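Local coordinates for inosine-uridine preferring nucleoside hydrolase family protein (Bacillus anthracis, PDB 2C40) that folds as an alpha/beta protein of the nucleoside hydrolase family and binds a calcium ion and alpha-D-ribofuranose in a shared pocket, at residues C39-E42 and P43-A47; I221-L224 and G225-A229; V254-A257 and D258-K261. All blocks are in the same frame, centred on the assembly; numbering follows the deposited sequence.

Contact 1 (C39-E42 and P43-A47); sequences CYLE and PAMSA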
ATOM      1  N   CYS A  39       6.468  -3.692  12.463  1.00 43.17           N
ATOM      2  CA  CYS A  39       7.190  -3.844  11.217  1.00 43.49           C
ATOM      3  C   CYS A  39       7.928  -5.171  11.223  1.00 42.81           C
ATOM      4  O   CYS A  39       8.145  -5.760  12.262  1.00 41.34           O
ATOM      5  CB  CYS A  39       8.197  -2.704  10.979  1.00 44.59           C
ATOM      6  SG  CYS A  39       9.763  -2.739  11.930  1.00 43.04           S
ATOM      7  N   TYR A  40       8.258  -5.630  10.024  1.00 41.98           N
ATOM      8  CA  TYR A  40       9.278  -6.621   9.812  1.00 41.66           C
ATOM      9  C   TYR A  40      10.625  -5.903   9.731  1.00 41.99           C
ATOM     10  O   TYR A  40      10.737  -4.843   9.164  1.00 42.44           O
ATOM     11  CB  TYR A  40       8.970  -7.420   8.546  1.00 42.09           C
ATOM     12  CG  TYR A  40       7.814  -8.391   8.730  1.00 41.70           C
ATOM     13  CD1 TYR A  40       6.477  -7.981   8.586  1.00 41.91           C
ATOM     14  CD2 TYR A  40       8.053  -9.700   9.099  1.00 42.47           C
ATOM     15  CE1 TYR A  40       5.425  -8.879   8.788  1.00 42.67           C
ATOM     16  CE2 TYR A  40       7.008 -10.606   9.271  1.00 42.99           C
ATOM     17  CZ  TYR A  40       5.704 -10.188   9.107  1.00 42.42           C
ATOM     18  OH  TYR A  40       4.712 -11.114   9.292  1.00 43.88           O
ATOM     19  N   LEU A  41      11.651  -6.491  10.326  1.00 42.72           N
ATOM     20  CA  LEU A  41      12.932  -5.799  10.505  1.00 42.76           C
ATOM     21  C   LEU A  41      13.633  -5.407   9.203  1.00 42.10           C
ATOM     22  O   LEU A  41      14.184  -4.313   9.081  1.00 40.68           O
ATOM     23  CB  LEU A  41      13.873  -6.666  11.341  1.00 42.98           C
ATOM     24  CG  LEU A  41      15.197  -6.033  11.798  1.00 43.60           C
ATOM     25  CD1 LEU A  41      15.009  -4.802  12.719  1.00 44.48           C
ATOM     26  CD2 LEU A  41      15.990  -7.162  12.469  1.00 43.52           C
ATOM     27  N   GLU A  42      13.664  -6.319   8.249  1.00 41.97           N
ATOM     28  CA  GLU A  42      14.407  -6.066   7.010  1.00 42.37           C
ATOM     29  C   GLU A  42      13.932  -4.873   6.178  1.00 40.94           C
ATOM     30  O   GLU A  42      14.719  -3.981   5.917  1.00 40.00           O
ATOM     31  CB  GLU A  42      14.518  -7.330   6.173  1.00 43.05           C
ATOM     32  CG  GLU A  42      15.417  -8.373   6.875  1.00 48.07           C
ATOM     33  CD  GLU A  42      16.855  -7.830   7.171  1.00 53.63           C
ATOM     34  OE1 GLU A  42      17.582  -7.534   6.190  1.00 57.21           O
ATOM     35  OE2 GLU A  42      17.243  -7.670   8.378  1.00 57.67           O
ATOM     36  N   PRO A  43      12.633  -4.820   5.783  1.00 40.71           N
ATOM     37  CA  PRO A  43      12.180  -3.612   5.060  1.00 40.12           C
ATOM     38  C   PRO A  43      12.282  -2.306   5.832  1.00 40.02           C
ATOM     39  O   PRO A  43      12.448  -1.262   5.218  1.00 40.90           O
ATOM     40  CB  PRO A  43      10.706  -3.937   4.722  1.00 39.59           C
ATOM     41  CG  PRO A  43      10.310  -4.875   5.765  1.00 39.40           C
ATOM     42  CD  PRO A  43      11.531  -5.780   5.899  1.00 40.11           C
ATOM     43  N   ALA A  44      12.139  -2.339   7.153  1.00 40.68           N
ATOM     44  CA  ALA A  44      12.229  -1.145   7.977  1.00 40.74           C
ATOM     45  C   ALA A  44      13.691  -0.618   8.069  1.00 41.63           C
ATOM     46  O   ALA A  44      13.948   0.624   8.063  1.00 41.06           O
ATOM     47  CB  ALA A  44      11.692  -1.458   9.390  1.00 41.03           C
ATOM     48  N   MET A  45      14.625  -1.561   8.224  1.00 41.29           N
ATOM     49  CA  MET A  45      16.049  -1.240   8.181  1.00 41.65           C
ATOM     50  C   MET A  45      16.378  -0.623   6.862  1.00 41.65           C
ATOM     51  O   MET A  45      16.917   0.469   6.841  1.00 41.57           O
ATOM     52  CB  MET A  45      16.898  -2.495   8.356  1.00 42.32           C
ATOM     53  CG  MET A  45      16.976  -2.927   9.742  1.00 43.31           C
ATOM     54  SD  MET A  45      17.885  -1.738  10.768  1.00 48.38           S
ATOM     55  CE  MET A  45      17.173  -2.351  12.203  1.00 50.81           C
ATOM     56  N   SER A  46      16.033  -1.310   5.749  1.00 41.86           N
ATOM     57  CA  SER A  46      16.370  -0.766   4.414  1.00 41.86           C
ATOM     58  C   SER A  46      15.744   0.592   4.227  1.00 41.13           C
ATOM     59  O   SER A  46      16.421   1.506   3.805  1.00 41.52           O
ATOM     60  CB  SER A  46      15.875  -1.595   3.234  1.00 42.01           C
ATOM     61  OG  SER A  46      16.090  -2.955   3.418  1.00 47.71           O
ATOM     62  N   ALA A  47      14.439   0.708   4.495  1.00 40.79           N
ATOM     63  CA  ALA A  47      13.729   1.981   4.289  1.00 40.79           C
ATOM     64  C   ALA A  47      14.363   3.150   5.054  1.00 40.88           C
ATOM     65  O   ALA A  47      14.534   4.253   4.481  1.00 40.20           O
ATOM     66  CB  ALA A  47      12.211   1.841   4.636  1.00 40.92           C
TER
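Cys39 meets Ala44 where the chain turns into helix 41-55. With SG set between the backbone N and the carbonyl carbon (chi1 76°), Cys39 SG lies 3.4 Å from Ala44 CB, and both side chains also rest on Val34 of strand 27-34. Tyr40 is the N-cap. Its CB lies 4.0 Å from Pro43 CG, while the ring heads away from this first turn to a cation-pi contact with Arg78. Leu41 O accepts the amide of Met45 (N to O 2.9 Å), an i to i+4 bond in the first turn. Their side chains cross obliquely, and Leu41 CD1 sits 3.3 Å from Met45 CE, closer than carbons normally pack and therefore doubtful in detail. Glu42 O receives two donors from one residue: Ser46 N at 3.0 Å, nearly straight (N-H...O 175°), and Ser46 OG, also 3.0 Å from Glu42 O, which comes from above the carbonyl plane. With OG beside the backbone N (chi1 -44°), the Ser46 hydroxyl turns back along the helix to that carbonyl. The paired donors satisfy Glu42 O and tie the Ser46 side chain to the backbone, while the Cys39-Ala44 and Leu41-Met45 packing is apolar and faces strand 27-34.

Contact 2 (I221-L224 and G225-A229); sequences IDFL and GQCYA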
ATOM      1  N   ILE A 221       7.094  16.507  -0.261  1.00 40.95           N
ATOM      2  CA  ILE A 221       5.637  16.474  -0.152  1.00 41.02           C
ATOM      3  C   ILE A 221       5.101  15.231  -0.931  1.00 41.48           C
ATOM      4  O   ILE A 221       4.290  14.479  -0.401  1.00 41.35           O
ATOM      5  CB  ILE A 221       4.986  17.803  -0.671  1.00 40.73           C
ATOM      6  CG1 ILE A 221       5.398  19.018   0.171  1.00 41.48           C
ATOM      7  CG2 ILE A 221       3.481  17.713  -0.729  1.00 40.18           C
ATOM      8  CD1 ILE A 221       4.854  19.049   1.582  1.00 43.45           C
ATOM      9  N   ASP A 222       5.582  15.027  -2.158  1.00 41.29           N
ATOM     10  CA  ASP A 222       5.234  13.860  -2.971  1.00 41.43           C
ATOM     11  C   ASP A 222       5.591  12.592  -2.171  1.00 41.91           C
ATOM     12  O   ASP A 222       4.776  11.676  -2.070  1.00 41.88           O
ATOM     13  CB  ASP A 222       5.994  13.928  -4.281  1.00 40.96           C
ATOM     14  CG  ASP A 222       5.606  12.848  -5.281  1.00 41.91           C
ATOM     15  OD1 ASP A 222       4.483  12.274  -5.226  1.00 42.08           O
ATOM     16  OD2 ASP A 222       6.450  12.604  -6.170  1.00 40.59           O
ATOM     17  N   PHE A 223       6.763  12.582  -1.534  1.00 41.96           N
ATOM     18  CA  PHE A 223       7.163  11.431  -0.693  1.00 42.70           C
ATOM     19  C   PHE A 223       6.220  11.191   0.499  1.00 43.19           C
ATOM     20  O   PHE A 223       5.799  10.041   0.733  1.00 43.32           O
ATOM     21  CB  PHE A 223       8.586  11.578  -0.171  1.00 42.96           C
ATOM     22  CG  PHE A 223       9.023  10.444   0.752  1.00 43.16           C
ATOM     23  CD1 PHE A 223       9.215  10.658   2.108  1.00 42.72           C
ATOM     24  CD2 PHE A 223       9.246   9.160   0.253  1.00 43.92           C
ATOM     25  CE1 PHE A 223       9.622   9.632   2.949  1.00 40.57           C
ATOM     26  CE2 PHE A 223       9.652   8.115   1.101  1.00 41.81           C
ATOM     27  CZ  PHE A 223       9.835   8.354   2.429  1.00 42.50           C
ATOM     28  N   LEU A 224       5.894  12.265   1.240  1.00 43.04           N
ATOM     29  CA  LEU A 224       4.881  12.204   2.299  1.00 42.92           C
ATOM     30  C   LEU A 224       3.574  11.627   1.794  1.00 42.11           C
ATOM     31  O   LEU A 224       3.003  10.770   2.440  1.00 41.87           O
ATOM     32  CB  LEU A 224       4.539  13.598   2.860  1.00 43.14           C
ATOM     33  CG  LEU A 224       5.235  14.177   4.045  1.00 46.26           C
ATOM     34  CD1 LEU A 224       4.766  15.664   4.194  1.00 48.85           C
ATOM     35  CD2 LEU A 224       4.906  13.334   5.316  1.00 49.45           C
ATOM     36  N   GLY A 225       3.074  12.139   0.675  1.00 41.43           N
ATOM     37  CA  GLY A 225       1.852  11.603   0.091  1.00 41.97           C
ATOM     38  C   GLY A 225       1.880  10.124  -0.304  1.00 41.68           C
ATOM     39  O   GLY A 225       0.903   9.423  -0.118  1.00 42.00           O
ATOM     40  N   GLN A 226       2.980   9.655  -0.870  1.00 41.97           N
ATOM     41  CA  GLN A 226       3.146   8.228  -1.195  1.00 42.31           C
ATOM     42  C   GLN A 226       3.082   7.399   0.075  1.00 42.52           C
ATOM     43  O   GLN A 226       2.340   6.415   0.152  1.00 42.83           O
ATOM     44  CB  GLN A 226       4.458   8.004  -1.924  1.00 42.37           C
ATOM     45  CG  GLN A 226       4.343   8.532  -3.354  1.00 43.24           C
ATOM     46  CD  GLN A 226       5.644   8.530  -4.104  1.00 42.24           C
ATOM     47  OE1 GLN A 226       6.286   7.511  -4.228  1.00 42.29           O
ATOM     48  NE2 GLN A 226       6.006   9.673  -4.660  1.00 42.32           N
ATOM     49  N   CYS A 227       3.818   7.827   1.094  1.00 42.50           N
ATOM     50  CA  CYS A 227       3.767   7.165   2.370  1.00 42.53           C
ATOM     51  C   CYS A 227       2.313   7.026   2.903  1.00 42.96           C
ATOM     52  O   CYS A 227       1.909   5.930   3.262  1.00 42.24           O
ATOM     53  CB  CYS A 227       4.665   7.865   3.342  1.00 42.37           C
ATOM     54  SG  CYS A 227       6.419   7.502   3.001  1.00 42.53           S
ATOM     55  N   TYR A 228       1.508   8.096   2.860  1.00 42.54           N
ATOM     56  CA  TYR A 228       0.151   8.042   3.417  1.00 42.33           C
ATOM     57  C   TYR A 228      -0.925   7.384   2.541  1.00 42.49           C
ATOM     58  O   TYR A 228      -1.997   7.074   3.027  1.00 42.01           O
ATOM     59  CB  TYR A 228      -0.248   9.434   3.910  1.00 42.72           C
ATOM     60  CG  TYR A 228       0.470   9.737   5.216  1.00 43.51           C
ATOM     61  CD1 TYR A 228       1.396  10.774   5.319  1.00 41.15           C
ATOM     62  CD2 TYR A 228       0.270   8.905   6.332  1.00 42.27           C
ATOM     63  CE1 TYR A 228       2.046  11.012   6.498  1.00 43.93           C
ATOM     64  CE2 TYR A 228       0.923   9.100   7.475  1.00 42.78           C
ATOM     65  CZ  TYR A 228       1.834  10.157   7.579  1.00 43.88           C
ATOM     66  OH  TYR A 228       2.476  10.359   8.780  1.00 44.07           O
ATOM     67  N   ALA A 229      -0.610   7.129   1.275  1.00 43.25           N
ATOM     68  CA  ALA A 229      -1.451   6.387   0.355  1.00 43.36           C
ATOM     69  C   ALA A 229      -1.630   4.941   0.810  1.00 43.62           C
ATOM     70  O   ALA A 229      -2.629   4.283   0.543  1.00 43.26           O
ATOM     71  CB  ALA A 229      -0.790   6.400  -1.009  1.00 43.68           C
TER
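Gly225 gives its N-H to Ile221 O, an i to i+4 bond of helix 219-229, N to O 2.8 Å. Gln226 follows with two bonds to one residue. Its amide reaches the backbone carbonyl of Asp222, and the Gln226 side chain, extended beyond CG, runs beside the helix and brings Gln226 NE2 to 3.1 Å from Asp222 OD1. The carboxylate and amide planes stand 58° apart; the acceptor lies close to the plane of the amide, yet NE2 meets OD1 from well above the carboxylate plane. This makes a bent side-chain link (N-H...O 153°) rather than a flat pairing. Asp222 OD2 keeps a weak, long ion pair with Arg216. Cys227 donates its N-H to Phe223 O at 3.0 Å and sets its sulfur over one face of the Phe223 ring. Cys227 SG is 3.8 Å from the Phe223 ring centroid, offset toward the rim, and comes to 3.6 Å from Phe223 CZ. Phe223 reaches this place by holding CG anti to its N (chi1 177°), and Phe19 meets it edge-to-face. Tyr228 N in turn bonds to Leu224 O, 3.1 Å away. Its side chain lies beside that of Leu224, the two pointing the same way, with Tyr228 CE1 3.9 Å from Leu224 CD2; Val16 of helix 12-21 touches both. Across the assembly, Gln226 packs on Gln226 of the second subunit, and Asp222 on Pro88 of that subunit. The arrangement is that of a buried alpha-helix whose i to i+4 side-chain pairs comprise a polar bridge, a Cys sulfur-aromatic contact and an apolar pair, with the polar pair turned to the dimer interface.

Contact 3 (V254-A257 and D258-K261); sequences VGKA and DLAK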
ATOM      1  N   VAL A 254       9.459  17.037  19.794  1.00 42.97           N
ATOM      2  CA  VAL A 254      10.890  17.112  20.041  1.00 43.66           C
ATOM      3  C   VAL A 254      11.496  18.335  19.303  1.00 43.37           C
ATOM      4  O   VAL A 254      12.280  19.088  19.876  1.00 42.79           O
ATOM      5  CB  VAL A 254      11.610  15.793  19.616  1.00 43.25           C
ATOM      6  CG1 VAL A 254      13.127  15.964  19.659  1.00 44.88           C
ATOM      7  CG2 VAL A 254      11.159  14.641  20.506  1.00 43.81           C
ATOM      8  N   GLY A 255      11.115  18.521  18.044  1.00 43.17           N
ATOM      9  CA  GLY A 255      11.597  19.652  17.266  1.00 43.24           C
ATOM     10  C   GLY A 255      10.985  20.992  17.638  1.00 43.20           C
ATOM     11  O   GLY A 255      11.623  22.017  17.471  1.00 42.87           O
ATOM     12  N   LYS A 256       9.744  20.986  18.103  1.00 43.47           N
ATOM     13  CA  LYS A 256       8.997  22.215  18.360  1.00 44.36           C
ATOM     14  C   LYS A 256       8.029  22.026  19.514  1.00 44.46           C
ATOM     15  O   LYS A 256       6.840  21.924  19.325  1.00 44.66           O
ATOM     16  CB  LYS A 256       8.243  22.671  17.116  1.00 43.94           C
ATOM     17  CG  LYS A 256       7.772  24.086  17.218  1.00 46.00           C
ATOM     18  CD  LYS A 256       7.202  24.589  15.912  1.00 49.16           C
ATOM     19  CE  LYS A 256       8.219  25.398  15.128  1.00 51.58           C
ATOM     20  NZ  LYS A 256       7.572  26.058  13.956  1.00 55.43           N
ATOM     21  N   ALA A 257       8.567  22.005  20.723  1.00 45.27           N
ATOM     22  CA  ALA A 257       7.787  21.738  21.948  1.00 45.25           C
ATOM     23  C   ALA A 257       6.562  22.658  22.076  1.00 45.30           C
ATOM     24  O   ALA A 257       5.533  22.258  22.641  1.00 45.55           O
ATOM     25  CB  ALA A 257       8.676  21.907  23.156  1.00 45.66           C
ATOM     26  N   ASP A 258       6.699  23.866  21.527  1.00 44.64           N
ATOM     27  CA  ASP A 258       5.692  24.923  21.557  1.00 45.23           C
ATOM     28  C   ASP A 258       4.384  24.693  20.765  1.00 44.73           C
ATOM     29  O   ASP A 258       3.472  25.540  20.826  1.00 44.33           O
ATOM     30  CB  ASP A 258       6.327  26.286  21.109  1.00 46.66           C
ATOM     31  CG  ASP A 258       7.696  26.145  20.309  1.00 50.21           C
ATOM     32  OD1 ASP A 258       8.584  25.323  20.722  1.00 53.46           O
ATOM     33  OD2 ASP A 258       7.916  26.918  19.313  1.00 50.33           O
ATOM     34  N   LEU A 259       4.306  23.591  20.023  1.00 44.26           N
ATOM     35  CA  LEU A 259       3.100  23.175  19.300  1.00 44.52           C
ATOM     36  C   LEU A 259       1.983  22.705  20.223  1.00 44.39           C
ATOM     37  O   LEU A 259       0.813  22.795  19.879  1.00 45.73           O
ATOM     38  CB  LEU A 259       3.438  22.042  18.316  1.00 44.43           C
ATOM     39  CG  LEU A 259       4.335  22.451  17.152  1.00 44.82           C
ATOM     40  CD1 LEU A 259       4.757  21.258  16.328  1.00 45.90           C
ATOM     41  CD2 LEU A 259       3.638  23.478  16.296  1.00 45.04           C
ATOM     42  N   ALA A 260       2.331  22.174  21.380  1.00 44.04           N
ATOM     43  CA  ALA A 260       1.346  21.635  22.284  1.00 43.34           C
ATOM     44  C   ALA A 260       1.615  22.133  23.699  1.00 43.55           C
ATOM     45  O   ALA A 260       2.511  22.961  23.930  1.00 43.03           O
ATOM     46  CB  ALA A 260       1.379  20.132  22.231  1.00 44.17           C
ATOM     47  N   LYS A 261       0.763  21.694  24.616  1.00 43.11           N
ATOM     48  CA  LYS A 261       0.934  21.921  26.031  1.00 42.92           C
ATOM     49  C   LYS A 261       1.224  20.588  26.670  1.00 43.01           C
ATOM     50  O   LYS A 261       1.119  19.561  26.043  1.00 42.85           O
ATOM     51  CB  LYS A 261      -0.333  22.507  26.625  1.00 42.73           C
ATOM     52  CG  LYS A 261      -0.507  23.991  26.353  1.00 43.54           C
ATOM     53  CD  LYS A 261      -1.869  24.214  25.761  1.00 46.16           C
ATOM     54  CE  LYS A 261      -2.270  25.665  25.690  1.00 44.47           C
ATOM     55  NZ  LYS A 261      -2.885  25.950  26.979  1.00 45.65           N
TER
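Lys256 lays its aliphatic chain over Leu259 just after helix 246-255 has ended. From the start, Lys256 CB is 3.8 Å from Leu259 CD1. CG, held anti to the backbone N (chi1 -165°), passes the side chain of Asp258, with Lys256 CG 3.5 Å from Asp258 OD2. At CD the chain returns to leucine: Lys256 CD lies 3.8 Å from Leu259 CD2, and the two side chains cross at about a right angle. The lysine bends at the bond between CG and CD and is extended beyond it, leaving Lys256 NZ 5.4 Å from Asp258 OD2, too far for their charged atoms to be in contact; the opposite charges could still attract weakly. In the backbone, Leu259 N gives a hydrogen bond to Lys256 O at 3.1 Å, approaching from above the carbonyl plane, an i to i+3 bond of the 3-10 turn. Ala260 N to Ala257 O, 3.4 Å, is a weak bond one step further on. Both Lys256 and Leu259 lean on Arg298 and Tyr302 of helix 296-308, while Ala260 touches Val291 of strand 286-292. The turn thus carries the chain from helix 246-255 into strand 261-269, which runs antiparallel to 286-292.

The three contacts come in series along one chain and touch nowhere. Contact 1 opens helix 41-55 of the beta-alpha-beta unit made with strands 27-34 and 62-64. Contact 2, in helix 219-229, has its centre 18 Å away, and the far end of helix 41-55 reaches it through Phe55, which meets Phe223. Contact 3 closes helix 246-255, the next helix after 219-229; its centre is 23 Å from that of contact 2 and 29 Å from that of contact 1. Helix 296-308 packs against both contacts 2 and 3. Contact 2 alone touches the second subunit, so the set samples the sheet's flank, the dimer interface and a surface turn.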